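PDB 2G6G: GNA33 from Neisseria gonorrhoeae FA 1090, which probably cleaves the glycosidic bond between MurNAc and GlcNAc in peptidoglycan as a lytic transglycosylase, leaving a 1,6-anhydro bond on the MurNAc residue. Local coordinates for residues A[20-25]-A[100-105]; A[60-65]-A[86-91]; A[144-149]-A[199-204]; A[163-168]-A[182-187]. All coordinates share one frame; numbering follows the deposited sequence.

Interaction 1 of 4, residues A[20-25]-A[100-105]; sequences GPDRPA and ERYFTP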
loop_
_atom_site.group_PDB
_atom_site.type_symbol
_atom_site.label_atom_id
_atom_site.label_comp_id
_atom_site.label_asym_id
_atom_site.label_seq_id
_atom_site.Cartn_x
_atom_site.Cartn_y
_atom_site.Cartn_z
ATOM N N GLY A 20 -21.221 22.109 17.511
ATOM C CA GLY A 20 -20.261 23.050 18.102
ATOM C C GLY A 20 -19.753 24.149 17.175
ATOM O O GLY A 20 -20.028 24.129 15.974
ATOM N N PRO A 21 -19.036 25.141 17.740
ATOM C CA PRO A 21 -18.466 26.238 16.950
ATOM C C PRO A 21 -17.446 25.792 15.889
ATOM O O PRO A 21 -16.521 25.037 16.194
ATOM C CB PRO A 21 -17.791 27.127 18.007
ATOM C CG PRO A 21 -17.630 26.253 19.232
ATOM C CD PRO A 21 -18.772 25.296 19.188
ATOM N N ASP A 22 -17.663 26.259 14.657
ATOM C CA ASP A 22 -16.702 26.208 13.563
ATOM C C ASP A 22 -15.274 26.465 14.030
ATOM O O ASP A 22 -15.020 27.432 14.745
ATOM C CB ASP A 22 -17.056 27.282 12.528
ATOM C CG ASP A 22 -18.021 26.791 11.453
ATOM O OD1 ASP A 22 -18.423 25.606 11.474
ATOM O OD2 ASP A 22 -18.368 27.610 10.569
ATOM N N ARG A 23 -14.344 25.603 13.628
ATOM C CA ARG A 23 -12.922 25.830 13.900
ATOM C C ARG A 23 -12.403 27.025 13.102
ATOM O O ARG A 23 -12.909 27.319 12.019
ATOM C CB ARG A 23 -12.081 24.565 13.614
ATOM C CG ARG A 23 -12.200 23.464 14.686
ATOM C CD ARG A 23 -11.551 23.881 16.020
ATOM N NE ARG A 23 -11.868 22.964 17.113
ATOM C CZ ARG A 23 -11.093 21.951 17.520
ATOM N NH1 ARG A 23 -9.927 21.686 16.926
ATOM N NH2 ARG A 23 -11.500 21.184 18.526
ATOM N N PRO A 24 -11.393 27.725 13.647
ATOM C CA PRO A 24 -10.699 28.778 12.892
ATOM C C PRO A 24 -10.243 28.266 11.512
ATOM O O PRO A 24 -9.744 27.142 11.401
ATOM C CB PRO A 24 -9.511 29.131 13.796
ATOM C CG PRO A 24 -9.950 28.731 15.191
ATOM C CD PRO A 24 -10.861 27.560 15.017
ATOM N N ALA A 25 -10.450 29.069 10.471
ATOM C CA ALA A 25 -10.212 28.638 9.099
ATOM C C ALA A 25 -8.788 28.978 8.672
ATOM O O ALA A 25 -8.215 28.316 7.802
ATOM C CB ALA A 25 -11.213 29.288 8.160
ATOM N N GLU A 100 -13.410 24.019 0.382
ATOM C CA GLU A 100 -13.159 25.380 -0.135
ATOM C C GLU A 100 -12.720 26.388 0.936
ATOM O O GLU A 100 -11.862 27.237 0.679
ATOM C CB GLU A 100 -14.396 25.928 -0.867
ATOM C CG GLU A 100 -14.675 25.155 -2.140
ATOM C CD GLU A 100 -15.875 25.666 -2.895
ATOM O OE1 GLU A 100 -15.997 25.342 -4.086
ATOM O OE2 GLU A 100 -16.696 26.383 -2.299
ATOM N N ARG A 101 -13.305 26.289 2.121
ATOM C CA ARG A 101 -13.030 27.227 3.186
ATOM C C ARG A 101 -11.830 26.880 4.044
ATOM O O ARG A 101 -11.196 27.781 4.608
ATOM C CB ARG A 101 -14.238 27.343 4.117
ATOM C CG ARG A 101 -15.372 28.152 3.574
ATOM C CD ARG A 101 -16.582 27.969 4.498
ATOM N NE ARG A 101 -16.288 28.419 5.859
ATOM C CZ ARG A 101 -16.913 28.005 6.967
ATOM N NH1 ARG A 101 -17.890 27.098 6.920
ATOM N NH2 ARG A 101 -16.543 28.503 8.141
ATOM N N TYR A 102 -11.547 25.590 4.184
ATOM C CA TYR A 102 -10.521 25.146 5.121
ATOM C C TYR A 102 -9.193 24.786 4.480
ATOM O O TYR A 102 -8.211 24.571 5.168
ATOM C CB TYR A 102 -11.045 24.015 6.021
ATOM C CG TYR A 102 -11.923 24.574 7.097
ATOM C CD1 TYR A 102 -13.299 24.724 6.880
ATOM C CD2 TYR A 102 -11.386 24.979 8.307
ATOM C CE1 TYR A 102 -14.122 25.259 7.830
ATOM C CE2 TYR A 102 -12.220 25.520 9.314
ATOM C CZ TYR A 102 -13.588 25.658 9.055
ATOM O OH TYR A 102 -14.429 26.188 9.985
ATOM N N PHE A 103 -9.168 24.726 3.162
ATOM C CA PHE A 103 -7.982 24.282 2.441
ATOM C C PHE A 103 -7.707 25.230 1.301
ATOM O O PHE A 103 -8.624 25.867 0.791
ATOM C CB PHE A 103 -8.179 22.864 1.888
ATOM C CG PHE A 103 -8.412 21.819 2.937
ATOM C CD1 PHE A 103 -9.659 21.669 3.535
ATOM C CD2 PHE A 103 -7.391 20.966 3.312
ATOM C CE1 PHE A 103 -9.886 20.681 4.515
ATOM C CE2 PHE A 103 -7.599 19.979 4.265
ATOM C CZ PHE A 103 -8.842 19.832 4.869
ATOM N N THR A 104 -6.434 25.298 0.925
ATOM C CA THR A 104 -5.938 26.023 -0.216
ATOM C C THR A 104 -5.360 24.992 -1.194
ATOM O O THR A 104 -4.585 24.125 -0.791
ATOM C CB THR A 104 -4.816 26.992 0.234
ATOM O OG1 THR A 104 -5.358 27.975 1.114
ATOM C CG2 THR A 104 -4.164 27.672 -0.933
ATOM N N PRO A 105 -5.757 25.071 -2.478
ATOM C CA PRO A 105 -5.279 24.174 -3.541
ATOM C C PRO A 105 -3.894 24.541 -4.082
ATOM O O PRO A 105 -3.680 25.677 -4.493
ATOM C CB PRO A 105 -6.323 24.355 -4.656
ATOM C CG PRO A 105 -7.431 25.281 -4.044
ATOM C CD PRO A 105 -6.757 26.034 -2.971
HETATM O O HOH W 1 -7.864 25.625 7.770
#

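Interaction 2 of 4, residues A[60-65]-A[86-91]; sequences KSLQSF and FQTPIH. Unlike the reference sequence in segment 86-91: Ile90 (reference Val). With SO4 (sulfate ion), chain E.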
loop_
_atom_site.group_PDB
_atom_site.type_symbol
_atom_site.label_atom_id
_atom_site.label_comp_id
_atom_site.label_asym_id
_atom_site.label_seq_id
_atom_site.Cartn_x
_atom_site.Cartn_y
_atom_site.Cartn_z
ATOM N N LYS A 60 -18.611 11.861 -0.369
ATOM C CA LYS A 60 -17.661 10.726 -0.282
ATOM C C LYS A 60 -16.225 11.125 0.067
ATOM O O LYS A 60 -15.589 10.477 0.908
ATOM C CB LYS A 60 -17.711 9.823 -1.521
ATOM C CG LYS A 60 -19.066 9.060 -1.670
ATOM C CD LYS A 60 -18.897 7.861 -2.613
ATOM C CE LYS A 60 -20.183 7.364 -3.223
ATOM N NZ LYS A 60 -21.100 6.777 -2.198
ATOM N N SER A 61 -15.732 12.207 -0.536
ATOM C CA SER A 61 -14.380 12.703 -0.242
ATOM C C SER A 61 -14.211 13.055 1.241
ATOM O O SER A 61 -13.147 12.819 1.831
ATOM C CB SER A 61 -14.059 13.922 -1.124
ATOM O OG SER A 61 -14.106 13.548 -2.491
ATOM N N LEU A 62 -15.270 13.619 1.823
ATOM C CA LEU A 62 -15.288 13.958 3.248
ATOM C C LEU A 62 -15.295 12.728 4.169
ATOM O O LEU A 62 -14.638 12.725 5.210
ATOM C CB LEU A 62 -16.493 14.845 3.565
ATOM C CG LEU A 62 -16.486 15.862 4.718
ATOM C CD1 LEU A 62 -17.926 16.080 5.212
ATOM C CD2 LEU A 62 -15.550 15.595 5.901
ATOM N N GLN A 63 -16.064 11.703 3.813
ATOM C CA GLN A 63 -16.015 10.434 4.525
ATOM C C GLN A 63 -14.615 9.859 4.437
ATOM O O GLN A 63 -14.093 9.368 5.414
ATOM C CB GLN A 63 -17.027 9.437 3.957
ATOM C CG GLN A 63 -18.495 9.868 4.120
ATOM C CD GLN A 63 -19.447 8.878 3.479
ATOM O OE1 GLN A 63 -19.320 8.546 2.295
ATOM N NE2 GLN A 63 -20.401 8.384 4.265
ATOM N N SER A 64 -13.996 9.962 3.262
ATOM C CA SER A 64 -12.614 9.539 3.108
ATOM C C SER A 64 -11.649 10.332 4.024
ATOM O O SER A 64 -10.852 9.736 4.768
ATOM C CB SER A 64 -12.201 9.600 1.644
ATOM O OG SER A 64 -10.990 8.897 1.476
ATOM N N PHE A 65 -11.756 11.660 4.018
ATOM C CA PHE A 65 -10.941 12.497 4.918
ATOM C C PHE A 65 -11.114 12.126 6.401
ATOM O O PHE A 65 -10.145 12.116 7.160
ATOM C CB PHE A 65 -11.246 13.994 4.735
ATOM C CG PHE A 65 -10.272 14.887 5.450
ATOM C CD1 PHE A 65 -8.935 14.967 5.019
ATOM C CD2 PHE A 65 -10.645 15.581 6.583
ATOM C CE1 PHE A 65 -8.017 15.767 5.686
ATOM C CE2 PHE A 65 -9.735 16.396 7.266
ATOM C CZ PHE A 65 -8.412 16.497 6.813
ATOM N N PHE A 86 -15.362 16.467 11.314
ATOM C CA PHE A 86 -16.422 15.776 12.046
ATOM C C PHE A 86 -17.587 16.675 12.463
ATOM O O PHE A 86 -18.603 16.189 12.962
ATOM C CB PHE A 86 -15.839 14.978 13.207
ATOM C CG PHE A 86 -15.102 13.735 12.762
ATOM C CD1 PHE A 86 -13.746 13.777 12.491
ATOM C CD2 PHE A 86 -15.781 12.525 12.609
ATOM C CE1 PHE A 86 -13.054 12.629 12.040
ATOM C CE2 PHE A 86 -15.101 11.363 12.177
ATOM C CZ PHE A 86 -13.742 11.418 11.897
ATOM N N GLN A 87 -17.461 17.975 12.226
ATOM C CA GLN A 87 -18.578 18.907 12.468
ATOM C C GLN A 87 -19.296 19.304 11.163
ATOM O O GLN A 87 -20.173 20.168 11.169
ATOM C CB GLN A 87 -18.089 20.155 13.222
ATOM C CG GLN A 87 -17.293 19.848 14.505
ATOM C CD GLN A 87 -16.906 21.098 15.288
ATOM O OE1 GLN A 87 -17.079 21.152 16.505
ATOM N NE2 GLN A 87 -16.398 22.112 14.594
ATOM N N THR A 88 -18.910 18.672 10.050
ATOM C CA THR A 88 -19.462 18.967 8.720
ATOM C C THR A 88 -20.413 17.841 8.317
ATOM O O THR A 88 -20.011 16.686 8.346
ATOM C CB THR A 88 -18.332 19.046 7.674
ATOM O OG1 THR A 88 -17.327 19.957 8.136
ATOM C CG2 THR A 88 -18.857 19.496 6.293
ATOM N N PRO A 89 -21.674 18.169 7.943
ATOM C CA PRO A 89 -22.633 17.164 7.457
ATOM C C PRO A 89 -22.158 16.407 6.211
ATOM O O PRO A 89 -21.429 16.977 5.366
ATOM C CB PRO A 89 -23.879 18.005 7.132
ATOM C CG PRO A 89 -23.752 19.227 8.005
ATOM C CD PRO A 89 -22.280 19.517 8.001
ATOM N N ILE A 90 -22.537 15.127 6.114
ATOM C CA ILE A 90 -22.141 14.286 4.981
ATOM C C ILE A 90 -23.088 14.600 3.807
ATOM O O ILE A 90 -23.976 13.816 3.424
ATOM C CB ILE A 90 -22.057 12.750 5.336
ATOM C CG1 ILE A 90 -21.034 12.476 6.455
ATOM C CG2 ILE A 90 -21.654 11.928 4.097
ATOM C CD1 ILE A 90 -19.531 12.876 6.076
ATOM N N HIS A 91 -22.926 15.802 3.282
ATOM C CA HIS A 91 -23.717 16.254 2.161
ATOM C C HIS A 91 -22.781 17.047 1.319
ATOM O O HIS A 91 -21.860 17.665 1.846
ATOM C CB HIS A 91 -24.896 17.106 2.618
ATOM C CG HIS A 91 -25.949 16.320 3.316
ATOM N ND1 HIS A 91 -26.747 15.406 2.662
ATOM C CD2 HIS A 91 -26.313 16.278 4.616
ATOM C CE1 HIS A 91 -27.568 14.844 3.532
ATOM N NE2 HIS A 91 -27.330 15.360 4.722
HETATM S S SO4 E . -26.312 15.178 -1.213
HETATM O O1 SO4 E . -26.458 16.622 -1.320
HETATM O O2 SO4 E . -25.007 14.876 -0.643
HETATM O O3 SO4 E . -26.460 14.614 -2.541
HETATM O O4 SO4 E . -27.318 14.627 -0.304
#

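Interaction 3 of 4, residues A[144-149]-A[199-204]; sequences PDDFIS and KGRFEG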
loop_
_atom_site.group_PDB
_atom_site.type_symbol
_atom_site.label_atom_id
_atom_site.label_comp_id
_atom_site.label_asym_id
_atom_site.label_seq_id
_atom_site.Cartn_x
_atom_site.Cartn_y
_atom_site.Cartn_z
ATOM N N PRO A 144 6.307 -15.705 11.658
ATOM C CA PRO A 144 6.756 -16.905 12.370
ATOM C C PRO A 144 7.366 -16.647 13.737
ATOM O O PRO A 144 7.839 -15.544 14.005
ATOM C CB PRO A 144 7.747 -17.564 11.384
ATOM C CG PRO A 144 7.308 -17.018 9.998
ATOM C CD PRO A 144 6.947 -15.577 10.330
ATOM N N ASP A 145 7.305 -17.660 14.606
ATOM C CA ASP A 145 7.919 -17.644 15.939
ATOM C C ASP A 145 9.432 -17.369 15.940
ATOM O O ASP A 145 9.959 -16.818 16.909
ATOM C CB ASP A 145 7.721 -19.001 16.635
ATOM C CG ASP A 145 6.250 -19.352 16.857
ATOM O OD1 ASP A 145 5.384 -18.479 16.653
ATOM O OD2 ASP A 145 5.973 -20.515 17.253
ATOM N N ASP A 146 10.119 -17.791 14.876
ATOM C CA ASP A 146 11.596 -17.736 14.834
ATOM C C ASP A 146 12.106 -16.682 13.848
ATOM O O ASP A 146 13.283 -16.616 13.570
ATOM C CB ASP A 146 12.172 -19.121 14.475
ATOM C CG ASP A 146 11.844 -19.546 13.028
ATOM O OD1 ASP A 146 10.867 -19.040 12.429
ATOM O OD2 ASP A 146 12.572 -20.384 12.468
ATOM N N PHE A 147 11.207 -15.862 13.328
ATOM C CA PHE A 147 11.508 -14.867 12.301
ATOM C C PHE A 147 12.155 -13.654 12.972
ATOM O O PHE A 147 11.545 -13.025 13.809
ATOM C CB PHE A 147 10.178 -14.471 11.609
ATOM C CG PHE A 147 10.305 -13.403 10.551
ATOM C CD1 PHE A 147 10.576 -13.736 9.230
ATOM C CD2 PHE A 147 10.105 -12.059 10.877
ATOM C CE1 PHE A 147 10.666 -12.744 8.216
ATOM C CE2 PHE A 147 10.202 -11.068 9.915
ATOM C CZ PHE A 147 10.466 -11.407 8.564
ATOM N N ILE A 148 13.387 -13.332 12.602
ATOM C CA ILE A 148 14.064 -12.218 13.227
ATOM C C ILE A 148 14.382 -11.139 12.202
ATOM O O ILE A 148 15.014 -11.411 11.187
ATOM C CB ILE A 148 15.395 -12.651 13.923
ATOM C CG1 ILE A 148 15.208 -13.883 14.825
ATOM C CG2 ILE A 148 16.034 -11.469 14.651
ATOM C CD1 ILE A 148 14.356 -13.693 16.061
ATOM N N SER A 149 13.936 -9.916 12.480
ATOM C CA SER A 149 14.275 -8.765 11.657
ATOM C C SER A 149 15.410 -7.978 12.310
ATOM O O SER A 149 15.390 -7.690 13.512
ATOM C CB SER A 149 13.055 -7.861 11.434
ATOM O OG SER A 149 13.409 -6.731 10.627
ATOM N N LYS A 199 16.255 -10.369 7.340
ATOM C CA LYS A 199 15.302 -11.209 7.998
ATOM C C LYS A 199 15.949 -12.561 8.021
ATOM O O LYS A 199 16.388 -13.044 6.984
ATOM C CB LYS A 199 14.005 -11.304 7.179
ATOM C CG LYS A 199 13.375 -9.981 6.743
ATOM C CD LYS A 199 13.061 -9.032 7.916
ATOM C CE LYS A 199 12.469 -7.743 7.310
ATOM N NZ LYS A 199 11.962 -6.780 8.308
ATOM N N GLY A 200 15.980 -13.193 9.185
ATOM C CA GLY A 200 16.649 -14.482 9.305
ATOM C C GLY A 200 16.197 -15.202 10.552
ATOM O O GLY A 200 15.211 -14.810 11.190
ATOM N N ARG A 201 16.911 -16.258 10.904
ATOM C CA ARG A 201 16.581 -17.073 12.071
ATOM C C ARG A 201 17.890 -17.555 12.666
ATOM O O ARG A 201 18.859 -17.732 11.933
ATOM C CB ARG A 201 15.730 -18.283 11.660
ATOM C CG ARG A 201 16.242 -18.975 10.422
ATOM C CD ARG A 201 15.372 -20.156 9.990
ATOM N NE ARG A 201 15.707 -21.358 10.738
ATOM C CZ ARG A 201 16.501 -22.335 10.310
ATOM N NH1 ARG A 201 17.066 -22.304 9.102
ATOM N NH2 ARG A 201 16.712 -23.368 11.107
ATOM N N PHE A 202 17.904 -17.782 13.982
ATOM C CA PHE A 202 19.072 -18.300 14.671
ATOM C C PHE A 202 19.116 -19.808 14.552
ATOM O O PHE A 202 18.111 -20.503 14.709
ATOM C CB PHE A 202 19.085 -17.862 16.137
ATOM C CG PHE A 202 19.183 -16.378 16.310
ATOM C CD1 PHE A 202 18.055 -15.625 16.676
ATOM C CD2 PHE A 202 20.386 -15.719 16.091
ATOM C CE1 PHE A 202 18.138 -14.244 16.787
ATOM C CE2 PHE A 202 20.487 -14.330 16.235
ATOM C CZ PHE A 202 19.367 -13.594 16.578
ATOM N N GLU A 203 20.290 -20.322 14.250
ATOM C CA GLU A 203 20.417 -21.754 14.072
ATOM C C GLU A 203 21.835 -22.139 14.468
ATOM O O GLU A 203 22.771 -21.779 13.779
ATOM C CB GLU A 203 20.075 -22.121 12.621
ATOM C CG GLU A 203 20.470 -23.520 12.199
ATOM C CD GLU A 203 19.593 -24.596 12.796
ATOM O OE1 GLU A 203 18.384 -24.319 13.042
ATOM O OE2 GLU A 203 20.111 -25.730 13.006
ATOM N N GLY A 204 21.985 -22.825 15.600
ATOM C CA GLY A 204 23.318 -23.094 16.139
ATOM C C GLY A 204 24.075 -21.786 16.356
ATOM O O GLY A 204 23.566 -20.865 16.991
HETATM O O HOH W 2 15.212 -17.438 15.198
#

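Interaction 4 of 4, residues A[163-168]-A[182-187]; sequences VRIRQT and HTADLS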
loop_
_atom_site.group_PDB
_atom_site.type_symbol
_atom_site.label_atom_id
_atom_site.label_comp_id
_atom_site.label_asym_id
_atom_site.label_seq_id
_atom_site.Cartn_x
_atom_site.Cartn_y
_atom_site.Cartn_z
ATOM N N VAL A 163 29.275 -10.221 10.014
ATOM C CA VAL A 163 28.927 -9.510 11.225
ATOM C C VAL A 163 28.387 -10.492 12.271
ATOM O O VAL A 163 28.118 -11.657 11.964
ATOM C CB VAL A 163 27.884 -8.368 11.000
ATOM C CG1 VAL A 163 28.419 -7.331 10.001
ATOM C CG2 VAL A 163 26.521 -8.918 10.561
ATOM N N ARG A 164 28.249 -10.020 13.502
ATOM C CA ARG A 164 27.565 -10.804 14.513
ATOM C C ARG A 164 26.232 -10.178 14.860
ATOM O O ARG A 164 26.078 -8.943 14.840
ATOM C CB ARG A 164 28.419 -10.913 15.765
ATOM C CG ARG A 164 29.816 -11.472 15.516
ATOM C CD ARG A 164 30.584 -11.535 16.832
ATOM N NE ARG A 164 29.936 -12.402 17.818
ATOM C CZ ARG A 164 29.887 -13.737 17.727
ATOM N NH1 ARG A 164 30.441 -14.366 16.684
ATOM N NH2 ARG A 164 29.282 -14.456 18.674
ATOM N N ILE A 165 25.284 -11.041 15.220
ATOM C CA ILE A 165 23.917 -10.631 15.546
ATOM C C ILE A 165 23.591 -10.997 16.978
ATOM O O ILE A 165 23.956 -12.067 17.434
ATOM C CB ILE A 165 22.862 -11.331 14.596
ATOM C CG1 ILE A 165 23.291 -11.214 13.117
ATOM C CG2 ILE A 165 21.420 -10.820 14.845
ATOM C CD1 ILE A 165 23.048 -9.835 12.476
ATOM N N ARG A 166 22.873 -10.097 17.649
ATOM C CA ARG A 166 22.314 -10.300 18.952
ATOM C C ARG A 166 20.801 -10.163 18.856
ATOM O O ARG A 166 20.343 -9.135 18.393
ATOM C CB ARG A 166 22.736 -9.126 19.861
ATOM C CG ARG A 166 23.463 -9.491 21.053
ATOM C CD ARG A 166 23.441 -8.411 22.085
ATOM N NE ARG A 166 23.858 -7.053 21.724
ATOM C CZ ARG A 166 23.083 -5.974 21.912
ATOM N NH1 ARG A 166 21.831 -6.111 22.386
ATOM N NH2 ARG A 166 23.543 -4.757 21.613
ATOM N N GLN A 167 20.049 -11.129 19.390
ATOM C CA GLN A 167 18.600 -10.984 19.589
ATOM C C GLN A 167 18.258 -9.915 20.646
ATOM O O GLN A 167 18.924 -9.806 21.669
ATOM C CB GLN A 167 17.953 -12.319 19.964
ATOM C CG GLN A 167 16.452 -12.368 19.634
ATOM C CD GLN A 167 15.818 -13.732 19.816
ATOM O OE1 GLN A 167 16.500 -14.742 19.956
ATOM N NE2 GLN A 167 14.518 -13.763 19.855
ATOM N N THR A 168 17.214 -9.131 20.391
ATOM C CA THR A 168 16.817 -8.017 21.263
ATOM C C THR A 168 15.332 -8.131 21.605
ATOM O O THR A 168 14.820 -7.401 22.448
ATOM C CB THR A 168 17.072 -6.639 20.589
ATOM O OG1 THR A 168 16.415 -6.588 19.305
ATOM C CG2 THR A 168 18.577 -6.371 20.379
ATOM N N HIS A 182 25.680 -14.651 17.418
ATOM C CA HIS A 182 25.669 -15.466 16.179
ATOM C C HIS A 182 26.333 -14.769 15.001
ATOM O O HIS A 182 26.275 -13.538 14.880
ATOM C CB HIS A 182 24.233 -15.757 15.749
ATOM C CG HIS A 182 23.485 -16.633 16.701
ATOM N ND1 HIS A 182 23.113 -16.211 17.955
ATOM C CD2 HIS A 182 23.034 -17.905 16.582
ATOM C CE1 HIS A 182 22.469 -17.182 18.576
ATOM N NE2 HIS A 182 22.400 -18.219 17.762
ATOM N N THR A 183 26.873 -15.569 14.090
ATOM C CA THR A 183 27.512 -15.070 12.904
ATOM C C THR A 183 26.519 -14.949 11.755
ATOM O O THR A 183 25.696 -15.840 11.540
ATOM C CB THR A 183 28.681 -15.997 12.460
ATOM O OG1 THR A 183 28.177 -17.318 12.207
ATOM C CG2 THR A 183 29.706 -16.074 13.540
ATOM N N ALA A 184 26.589 -13.830 11.040
ATOM C CA ALA A 184 25.806 -13.641 9.834
ATOM C C ALA A 184 26.770 -13.286 8.709
ATOM O O ALA A 184 27.543 -12.330 8.814
ATOM C CB ALA A 184 24.756 -12.548 10.016
ATOM N N ASP A 185 26.743 -14.104 7.659
ATOM C CA ASP A 185 27.511 -13.853 6.452
ATOM C C ASP A 185 26.584 -13.119 5.514
ATOM O O ASP A 185 25.759 -13.737 4.852
ATOM C CB ASP A 185 27.997 -15.173 5.829
ATOM C CG ASP A 185 28.847 -14.953 4.591
ATOM O OD1 ASP A 185 29.437 -15.930 4.077
ATOM O OD2 ASP A 185 28.921 -13.800 4.119
ATOM N N LEU A 186 26.697 -11.794 5.482
ATOM C CA LEU A 186 25.784 -10.958 4.720
ATOM C C LEU A 186 25.737 -11.263 3.223
ATOM O O LEU A 186 24.703 -11.069 2.586
ATOM C CB LEU A 186 26.062 -9.473 4.985
ATOM C CG LEU A 186 25.909 -8.941 6.426
ATOM C CD1 LEU A 186 25.981 -7.435 6.452
ATOM C CD2 LEU A 186 24.612 -9.437 7.114
ATOM N N SER A 187 26.831 -11.784 2.669
ATOM C CA SER A 187 26.839 -12.197 1.265
ATOM C C SER A 187 25.766 -13.248 0.953
ATOM O O SER A 187 25.336 -13.382 -0.196
ATOM C CB SER A 187 28.235 -12.659 0.801
ATOM O OG SER A 187 28.573 -13.948 1.293
#

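Interaction 1 of 4, residues A[20-25]-A[100-105]
A surface contact, mainly polar with one apolar touch, joins Asp22, Arg23 and Ala25 of the N-terminal loop 20-25 to Arg101 and Tyr102, where helix 92-102 gives way to strand 103-110. One link is a hydrogen bond from Tyr102 OH to Arg23 O, 2.8 Å long. The hydroxyl lies in the carbonyl plane on a lone pair (C=O...donor angle 140°), and Arg23 O in turn lies in the plane of the phenol ring, at its edge. Ala25 sets its CB over one face of the same ring, 4.1 Å from Tyr102 CE2. Arg101 makes the second link, a salt bridge from NH2 to Asp22 OD2 at 3.2 Å. That bond is nearly straight (168°) and stays in the guanidinium plane, but it meets the carboxylate from above its plane. The chain of Arg101 bends at chi3, and Tyr102 CE1 lies 4.0 Å above the guanidinium plane, over its centre, while Asp22 OD2 sits at the guanidinium edge. A water donates to both Ala25 O and Tyr102 O, bridging the two backbones. Beyond the two segments, Gln84 NE2 bonds Asp22 OD1, while Arg23 turns its guanidinium away to Asp80. The loop runs past helix 79-85, whose Val81 and Gln84 touch Tyr102; Ala25 ends up beside Tyr102, just before strand 103-110, where Asn414, following strand 403-413, bonds both Ala25 O and Arg101 O.

Interaction 2 of 4, residues A[60-65]-A[86-91]
Leu62 and Ile90 meet with no hydrogen bond between their segments: this helix-to-loop contact is made mainly of methyl and methylene groups. Residues 60-65 belong to helix 58-72; the loop of residues 86-91 connects helix 79-85 to helix 92-102, with an inverse gamma turn centred on Ile90. Leu62 CD1 is the focus, 3.7 Å from Ile90 CD1. Its CG is roughly anti to the backbone N (chi1 -152°), which places CD1 against Thr88 CG2 and Pro89 O as well. Ile90 also crosses Gln63 at about a right angle, its CD1 lying 3.7 Å from Gln63 CG and its CG2 against the amide end. That amide is held by Asp14 O through NE2, and Thr88 OG1 bonds Gln84 O, which leaves its methyl facing Leu62. His91, the N-cap residue of helix 92-102, binds a sulfate probably taken from the crystallisation liquor, which Ser92 N also grips; His91 ND1 donates to sulfate O4 at 3.1 Å and 161°.

Interaction 3 of 4, residues A[144-149]-A[199-204]
Ile148 and Gly200 form a hydrogen-bonded antiparallel pair in the three-stranded sheet 148-151, 197-203, 206-209, within the MltA-specific insert region. Ile148 N donates to Gly200 O at 2.7 Å, and Gly200 N returns the bond to Ile148 O at 2.8 Å. The neighbouring pair, Ser149 with Lys199, is non-hydrogen-bonded, and its side chains join instead: Lys199 NZ donates to Ser149 OG. A bend at chi2 (-57°) carries the lysine chain past Phe147 to that hydroxyl, crossing the ring side chain at an angle, with Lys199 CD 3.6 Å from Phe147 CZ. Ile148 CG1 touches Phe202 CE1 at 3.5 Å, the two side chains crossing at about a right angle. Before the strand begins, the type I turn from Pro144 to Phe147 brings Asp146 beside Arg201, with their side chains pointing the same way. Asp146 OD2 to Arg201 NE is a long ion pair, 3.7 Å, and the buried NE has no hydrogen-bond partner in the model. Arg201 NH2 also meets Glu203 OE1 at 2.7 Å, making a three-residue charge network. In the second shell, Tyr210 and Lys224 hold the Asp146 carboxylate, and Asp262 pairs with Lys199. Where the strands diverge, one water bridges the backbones, donating to Asp146 O and accepting from Phe202 N at 3.0 Å.

Interaction 4 of 4, residues A[163-168]-A[182-187]
Ile165 packs closely on Ala184, with Val163 beside it, across one face of an antiparallel strand pair, whereas Arg164 and Thr183 meet more loosely on the other, partly exposed face. On the close side, Ile165 CG1 is 3.7 Å from Ala184 CB, and Val163 CG2 reaches both Ala184 CB and Leu186 CD2, the latter at 4.0 Å. That branch of Val163 sits between its backbone N and carbonyl carbon, which points it at Leu186, whose side chain crosses it at about a right angle. Four backbone hydrogen bonds fix the register: Val163 and Ala184 exchange two, Ile165 and His182 two more. Ala184 N to Val163 O is nearly straight (2.8 Å, 173°), and Ile165 N to His182 O is 2.7 Å. Between these pairs, Arg164 CA lies 3.0 Å from His182 O in a CA-H...O contact. On the looser face, Arg164 NH1 has just a 3.7 Å approach to Thr183 CG2. Bent at chi3 (61°), the arginine brings one guanidinium face over His182 N, while its NH2 finds a stronger partner in Gly180 O. At the strand's last residue an Asx turn begins: Asp185 OD2 accepts from Ser187 OG and N, both from one face of the carboxylate. In the three-stranded sheet, strand 162-169 is central, flanked by 172-175 and 182-185; the face with Ile165 and Ala184 packs on Phe202 and Phe207 of strands 197-203 and 206-209.

In the fold
The four contacts fall into two distant pairs. Interactions 1 and 2, with centres 13 Å apart, involve the N-terminal loop 20-25, helix 58-72 and the chain around 86-105; they touch where Phe103 CZ lies 3.9 Å from Phe65 CZ. Pro21 O also lies near Gln87. Interactions 3 and 4, with centres 11 Å apart, belong to two small sheets of the insert region: Phe202 CD2 of interaction 3 approaches His182 CG of interaction 4 to 3.3 Å, and Gln167 meets both Ile148 and Phe202. Between the pairs, centres lie about 45 to 53 Å apart without touching. The sulfate at His91 belongs to interaction 2 and probably comes from the crystallisation liquor.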